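Sorbitol dehydrogenase (Gluconobacter oxydans, PDB 5ITG) probably oxidises D-sorbitol to L-sorbose, passing hydride to a nicotinamide cofactor. Local coordinates at residues Cys306-Tyr314 / Ser408-Lys419. Sequence-based numbering, arbitrary orientation.
Sequences CFPGILVGY and SYLEMLRGRDEK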
ATOM      1  N   CYS A 306      -1.545 -18.082  -5.675  1.00 16.41           N
ATOM      2  CA  CYS A 306      -0.369 -18.135  -6.535  1.00 18.27           C
ATOM      3  C   CYS A 306       0.633 -19.257  -6.357  1.00 15.74           C
ATOM      4  O   CYS A 306       1.258 -19.656  -7.332  1.00 18.09           O
ATOM      5  CB  CYS A 306       0.344 -16.781  -6.516  1.00 18.62           C
ATOM      6  SG  CYS A 306      -0.644 -15.450  -7.279  1.00 26.33           S
ATOM      7  N   PHE A 307       0.802 -19.784  -5.146  1.00 16.64           N
ATOM      8  CA  PHE A 307       1.754 -20.873  -4.981  1.00 16.68           C
ATOM      9  C   PHE A 307       1.305 -22.089  -5.811  1.00 18.32           C
ATOM     10  O   PHE A 307       2.090 -22.638  -6.593  1.00 20.17           O
ATOM     11  CB  PHE A 307       1.927 -21.254  -3.499  1.00 15.95           C
ATOM     12  CG  PHE A 307       2.643 -20.206  -2.665  1.00 15.52           C
ATOM     13  CD1 PHE A 307       3.544 -19.316  -3.247  1.00 14.75           C
ATOM     14  CD2 PHE A 307       2.465 -20.158  -1.283  1.00 16.38           C
ATOM     15  CE1 PHE A 307       4.257 -18.398  -2.471  1.00 15.82           C
ATOM     16  CE2 PHE A 307       3.180 -19.237  -0.493  1.00 14.22           C
ATOM     17  CZ  PHE A 307       4.074 -18.360  -1.090  1.00 15.24           C
ATOM     18  N   PRO A 308       0.045 -22.536  -5.653  1.00 17.77           N
ATOM     19  CA  PRO A 308      -0.343 -23.688  -6.472  1.00 15.77           C
ATOM     20  C   PRO A 308      -0.559 -23.297  -7.939  1.00 16.82           C
ATOM     21  O   PRO A 308      -0.400 -24.126  -8.844  1.00 16.25           O
ATOM     22  CB  PRO A 308      -1.615 -24.194  -5.784  1.00 18.24           C
ATOM     23  CG  PRO A 308      -2.183 -22.967  -5.147  1.00 15.42           C
ATOM     24  CD  PRO A 308      -0.964 -22.260  -4.615  1.00 17.84           C
ATOM     25  N   GLY A 309      -0.907 -22.033  -8.171  1.00 16.28           N
ATOM     26  CA  GLY A 309      -1.115 -21.558  -9.529  1.00 15.79           C
ATOM     27  C   GLY A 309       0.154 -21.636 -10.378  1.00 19.01           C
ATOM     28  O   GLY A 309       0.096 -21.913 -11.583  1.00 15.45           O
ATOM     29  N   ILE A 310       1.299 -21.383  -9.749  1.00 17.62           N
ATOM     30  CA  ILE A 310       2.587 -21.440 -10.434  1.00 19.74           C
ATOM     31  C   ILE A 310       2.872 -22.898 -10.818  1.00 20.10           C
ATOM     32  O   ILE A 310       3.408 -23.177 -11.894  1.00 19.13           O
ATOM     33  CB  ILE A 310       3.731 -20.900  -9.525  1.00 21.05           C
ATOM     34  CG1 ILE A 310       3.541 -19.401  -9.284  1.00 22.17           C
ATOM     35  CG2 ILE A 310       5.094 -21.167 -10.177  1.00 22.10           C
ATOM     36  CD1 ILE A 310       4.487 -18.804  -8.238  1.00 19.05           C
ATOM     37  N   LEU A 311       2.505 -23.832  -9.944  1.00 18.90           N
ATOM     38  CA  LEU A 311       2.714 -25.248 -10.232  1.00 19.52           C
ATOM     39  C   LEU A 311       1.843 -25.682 -11.417  1.00 21.04           C
ATOM     40  O   LEU A 311       2.261 -26.500 -12.234  1.00 21.07           O
ATOM     41  CB  LEU A 311       2.384 -26.107  -9.004  1.00 20.02           C
ATOM     42  CG  LEU A 311       3.422 -26.072  -7.878  1.00 21.59           C
ATOM     43  CD1 LEU A 311       2.880 -26.746  -6.623  1.00 20.61           C
ATOM     44  CD2 LEU A 311       4.692 -26.754  -8.359  1.00 20.66           C
ATOM     45  N   VAL A 312       0.631 -25.142 -11.504  1.00 20.15           N
ATOM     46  CA  VAL A 312      -0.260 -25.478 -12.613  1.00 21.20           C
ATOM     47  C   VAL A 312       0.306 -24.872 -13.895  1.00 21.31           C
ATOM     48  O   VAL A 312       0.107 -25.402 -14.983  1.00 23.18           O
ATOM     49  CB  VAL A 312      -1.693 -24.939 -12.385  1.00 23.29           C
ATOM     50  CG1 VAL A 312      -2.546 -25.167 -13.636  1.00 24.27           C
ATOM     51  CG2 VAL A 312      -2.328 -25.638 -11.205  1.00 22.69           C
ATOM     52  N   GLY A 313       1.023 -23.761 -13.765  1.00 20.62           N
ATOM     53  CA  GLY A 313       1.609 -23.143 -14.940  1.00 20.21           C
ATOM     54  C   GLY A 313       0.979 -21.824 -15.328  1.00 20.65           C
ATOM     55  O   GLY A 313       1.114 -21.376 -16.466  1.00 22.36           O
ATOM     56  N   TYR A 314       0.283 -21.195 -14.389  1.00 19.64           N
ATOM     57  CA  TYR A 314      -0.349 -19.912 -14.658  1.00 19.42           C
ATOM     58  C   TYR A 314       0.653 -18.781 -14.484  1.00 19.88           C
ATOM     59  O   TYR A 314       1.347 -18.703 -13.471  1.00 20.38           O
ATOM     60  CB  TYR A 314      -1.539 -19.702 -13.715  1.00 18.37           C
ATOM     61  CG  TYR A 314      -2.712 -20.589 -14.031  1.00 17.61           C
ATOM     62  CD1 TYR A 314      -3.299 -20.571 -15.298  1.00 20.06           C
ATOM     63  CD2 TYR A 314      -3.248 -21.445 -13.062  1.00 17.92           C
ATOM     64  CE1 TYR A 314      -4.392 -21.382 -15.594  1.00 20.88           C
ATOM     65  CE2 TYR A 314      -4.330 -22.256 -13.346  1.00 17.79           C
ATOM     66  CZ  TYR A 314      -4.898 -22.219 -14.615  1.00 18.56           C
ATOM     67  OH  TYR A 314      -5.978 -23.009 -14.900  1.00 19.14           O
ATOM     68  N   SER A 408       2.156 -26.801  -1.215  1.00 16.28           N
ATOM     69  CA  SER A 408       2.197 -26.144  -2.517  1.00 16.23           C
ATOM     70  C   SER A 408       3.389 -25.200  -2.589  1.00 17.53           C
ATOM     71  O   SER A 408       4.093 -25.144  -3.600  1.00 19.23           O
ATOM     72  CB  SER A 408       0.902 -25.357  -2.762  1.00 18.95           C
ATOM     73  OG  SER A 408      -0.174 -26.233  -3.036  1.00 23.80           O
ATOM     74  N   TYR A 409       3.603 -24.451  -1.514  1.00 16.35           N
ATOM     75  CA  TYR A 409       4.727 -23.535  -1.438  1.00 16.99           C
ATOM     76  C   TYR A 409       6.030 -24.331  -1.592  1.00 14.58           C
ATOM     77  O   TYR A 409       6.898 -23.973  -2.396  1.00 16.49           O
ATOM     78  CB  TYR A 409       4.721 -22.797  -0.092  1.00 14.66           C
ATOM     79  CG  TYR A 409       5.969 -21.973   0.159  1.00 15.86           C
ATOM     80  CD1 TYR A 409       6.268 -20.861  -0.626  1.00 17.97           C
ATOM     81  CD2 TYR A 409       6.864 -22.325   1.168  1.00 16.68           C
ATOM     82  CE1 TYR A 409       7.440 -20.117  -0.415  1.00 19.09           C
ATOM     83  CE2 TYR A 409       8.031 -21.590   1.389  1.00 18.96           C
ATOM     84  CZ  TYR A 409       8.313 -20.491   0.595  1.00 19.38           C
ATOM     85  OH  TYR A 409       9.476 -19.773   0.805  1.00 20.37           O
ATOM     86  N   LEU A 410       6.159 -25.410  -0.827  1.00 15.24           N
ATOM     87  CA  LEU A 410       7.362 -26.238  -0.874  1.00 16.55           C
ATOM     88  C   LEU A 410       7.604 -26.872  -2.242  1.00 18.21           C
ATOM     89  O   LEU A 410       8.743 -26.951  -2.702  1.00 19.20           O
ATOM     90  CB  LEU A 410       7.305 -27.321   0.209  1.00 19.01           C
ATOM     91  CG  LEU A 410       7.405 -26.729   1.619  1.00 19.42           C
ATOM     92  CD1 LEU A 410       7.341 -27.832   2.668  1.00 16.65           C
ATOM     93  CD2 LEU A 410       8.707 -25.937   1.731  1.00 19.53           C
ATOM     94  N   GLU A 411       6.539 -27.325  -2.892  1.00 17.46           N
ATOM     95  CA  GLU A 411       6.686 -27.915  -4.214  1.00 19.86           C
ATOM     96  C   GLU A 411       6.985 -26.831  -5.255  1.00 19.84           C
ATOM     97  O   GLU A 411       7.757 -27.053  -6.188  1.00 22.06           O
ATOM     98  CB  GLU A 411       5.430 -28.706  -4.581  1.00 19.93           C
ATOM     99  CG  GLU A 411       5.312 -30.017  -3.808  1.00 21.47           C
ATOM    100  CD  GLU A 411       6.484 -30.956  -4.084  1.00 24.38           C
ATOM    101  OE1 GLU A 411       6.695 -31.304  -5.264  1.00 25.86           O
ATOM    102  OE2 GLU A 411       7.190 -31.348  -3.124  1.00 23.17           O
HETATM  103  N   MSE A 412       6.393 -25.649  -5.082  1.00 20.53           N
HETATM  104  CA  MSE A 412       6.614 -24.538  -6.009  1.00 20.54           C
HETATM  105  C   MSE A 412       8.098 -24.164  -6.009  1.00 21.47           C
HETATM  106  O   MSE A 412       8.679 -23.830  -7.044  1.00 19.46           O
HETATM  107  CB  MSE A 412       5.763 -23.326  -5.595  1.00 21.60           C
HETATM  108  CG  MSE A 412       5.927 -22.082  -6.469  1.00 23.84           C
HETATM  109 SE   MSE A 412       7.473 -20.973  -6.019  0.86 28.33          SE
HETATM  110  CE  MSE A 412       6.970 -20.448  -4.202  1.00 25.67           C
ATOM    111  N   LEU A 413       8.711 -24.240  -4.834  1.00 21.90           N
ATOM    112  CA  LEU A 413      10.124 -23.903  -4.677  1.00 23.61           C
ATOM    113  C   LEU A 413      11.064 -24.727  -5.568  1.00 24.37           C
ATOM    114  O   LEU A 413      12.156 -24.267  -5.915  1.00 23.79           O
ATOM    115  CB  LEU A 413      10.526 -24.072  -3.206  1.00 24.80           C
ATOM    116  CG  LEU A 413      10.745 -22.846  -2.309  1.00 27.95           C
ATOM    117  CD1 LEU A 413       9.816 -21.714  -2.677  1.00 26.53           C
ATOM    118  CD2 LEU A 413      10.560 -23.267  -0.856  1.00 24.95           C
ATOM    119  N   ARG A 414      10.643 -25.931  -5.945  1.00 24.37           N
ATOM    120  CA  ARG A 414      11.477 -26.797  -6.776  1.00 26.46           C
ATOM    121  C   ARG A 414      11.749 -26.247  -8.177  1.00 27.21           C
ATOM    122  O   ARG A 414      12.672 -26.699  -8.859  1.00 26.60           O
ATOM    123  CB  ARG A 414      10.873 -28.201  -6.836  1.00 28.88           C
ATOM    124  CG  ARG A 414      10.888 -28.894  -5.472  1.00 31.55           C
ATOM    125  CD  ARG A 414      10.184 -30.245  -5.465  1.00 34.50           C
ATOM    126  NE  ARG A 414      11.093 -31.359  -5.727  1.00 41.13           N
ATOM    127  CZ  ARG A 414      11.338 -31.866  -6.930  1.00 41.63           C
ATOM    128  NH1 ARG A 414      10.738 -31.362  -7.999  1.00 44.11           N
ATOM    129  NH2 ARG A 414      12.188 -32.874  -7.063  1.00 42.08           N
ATOM    130  N   GLY A 415      10.947 -25.277  -8.608  1.00 24.75           N
ATOM    131  CA  GLY A 415      11.183 -24.649  -9.895  1.00 24.83           C
ATOM    132  C   GLY A 415      10.645 -25.231 -11.188  1.00 26.71           C
ATOM    133  O   GLY A 415      11.180 -24.940 -12.262  1.00 25.28           O
ATOM    134  N   ARG A 416       9.598 -26.040 -11.119  1.00 27.66           N
ATOM    135  CA  ARG A 416       9.039 -26.598 -12.339  1.00 28.82           C
ATOM    136  C   ARG A 416       7.525 -26.734 -12.279  1.00 27.81           C
ATOM    137  O   ARG A 416       6.974 -27.221 -11.289  1.00 28.13           O
ATOM    138  CB  ARG A 416       9.693 -27.946 -12.653  1.00 31.62           C
ATOM    139  CG  ARG A 416       9.631 -28.981 -11.551  1.00 37.88           C
ATOM    140  CD  ARG A 416      10.565 -30.149 -11.883  1.00 42.83           C
ATOM    141  NE  ARG A 416      10.461 -31.268 -10.944  1.00 46.60           N
ATOM    142  CZ  ARG A 416       9.353 -31.978 -10.737  1.00 48.64           C
ATOM    143  NH1 ARG A 416       8.238 -31.689 -11.399  1.00 49.73           N
ATOM    144  NH2 ARG A 416       9.365 -32.990  -9.877  1.00 48.69           N
ATOM    145  N   ASP A 417       6.854 -26.276 -13.332  1.00 27.14           N
ATOM    146  CA  ASP A 417       5.401 -26.364 -13.379  1.00 28.57           C
ATOM    147  C   ASP A 417       4.980 -27.646 -14.080  1.00 30.30           C
ATOM    148  O   ASP A 417       5.799 -28.333 -14.691  1.00 29.70           O
ATOM    149  CB  ASP A 417       4.783 -25.141 -14.076  1.00 28.41           C
ATOM    150  CG  ASP A 417       5.197 -25.010 -15.529  1.00 29.08           C
ATOM    151  OD1 ASP A 417       5.162 -26.024 -16.262  1.00 27.67           O
ATOM    152  OD2 ASP A 417       5.539 -23.881 -15.939  1.00 30.49           O
ATOM    153  N   GLU A 418       3.696 -27.964 -13.989  1.00 30.37           N
ATOM    154  CA  GLU A 418       3.170 -29.184 -14.574  1.00 31.26           C
ATOM    155  C   GLU A 418       3.026 -29.172 -16.090  1.00 32.82           C
ATOM    156  O   GLU A 418       2.504 -30.119 -16.675  1.00 33.04           O
ATOM    157  CB  GLU A 418       1.843 -29.519 -13.893  1.00 31.39           C
ATOM    158  CG  GLU A 418       2.055 -30.018 -12.470  1.00 30.38           C
ATOM    159  CD  GLU A 418       0.879 -29.757 -11.553  1.00 33.06           C
ATOM    160  OE1 GLU A 418      -0.277 -29.919 -11.998  1.00 31.04           O
ATOM    161  OE2 GLU A 418       1.119 -29.402 -10.379  1.00 31.16           O
ATOM    162  N   LYS A 419       3.496 -28.105 -16.725  1.00 33.83           N
ATOM    163  CA  LYS A 419       3.437 -28.013 -18.178  1.00 36.31           C
ATOM    164  C   LYS A 419       4.816 -28.254 -18.784  1.00 34.93           C
ATOM    165  O   LYS A 419       4.963 -28.337 -20.000  1.00 36.14           O
ATOM    166  CB  LYS A 419       2.897 -26.648 -18.617  1.00 37.44           C
ATOM    167  CG  LYS A 419       1.392 -26.503 -18.429  1.00 42.03           C
ATOM    168  CD  LYS A 419       0.820 -25.317 -19.193  1.00 44.78           C
ATOM    169  CE  LYS A 419       1.174 -23.982 -18.555  1.00 47.58           C
ATOM    170  NZ  LYS A 419       2.635 -23.694 -18.569  1.00 50.34           N
TER
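In the helical C-terminal domain of the mannitol dehydrogenase family, the last turns of helix 288-312 (306-312) lie against the end of helix 400-412 and the loop that follows it, the short helix axes 8.4 Å apart and inclined at 42°. A Schellman motif ends the first helix, with G313, at positive phi, as its C-prime residue. One backbone bond joins the segments: E418 N donates to L311 O at 2.7 Å, tying the loop to the helix end. L311 reaches across with both methyls, CD1 3.6 Å from S408 O and CD2 3.7 Å from R416 O. In F307, CG anti to the carbonyl carbon (chi1 -70°) lays the ring alongside Y409; CD1 of Y409 sits over one ring face, 3.4 Å from F307 CZ, with the ring planes at 47°. Selenomethionine M412, bent at chi2 and chi3, brings CE within 3.7 Å of F307 CD1. An alanine at F307 would probably leave a gap beside Y409 and let the SE-CE end of M412 swing. The Y409 hydroxyl is hydrogen-bonded to E427 and Y430. In the loop after G415, D417 forms an Asx turn, its OD1 taking K419 N at 2.7 Å while CB rests 3.2 Å from I310 O.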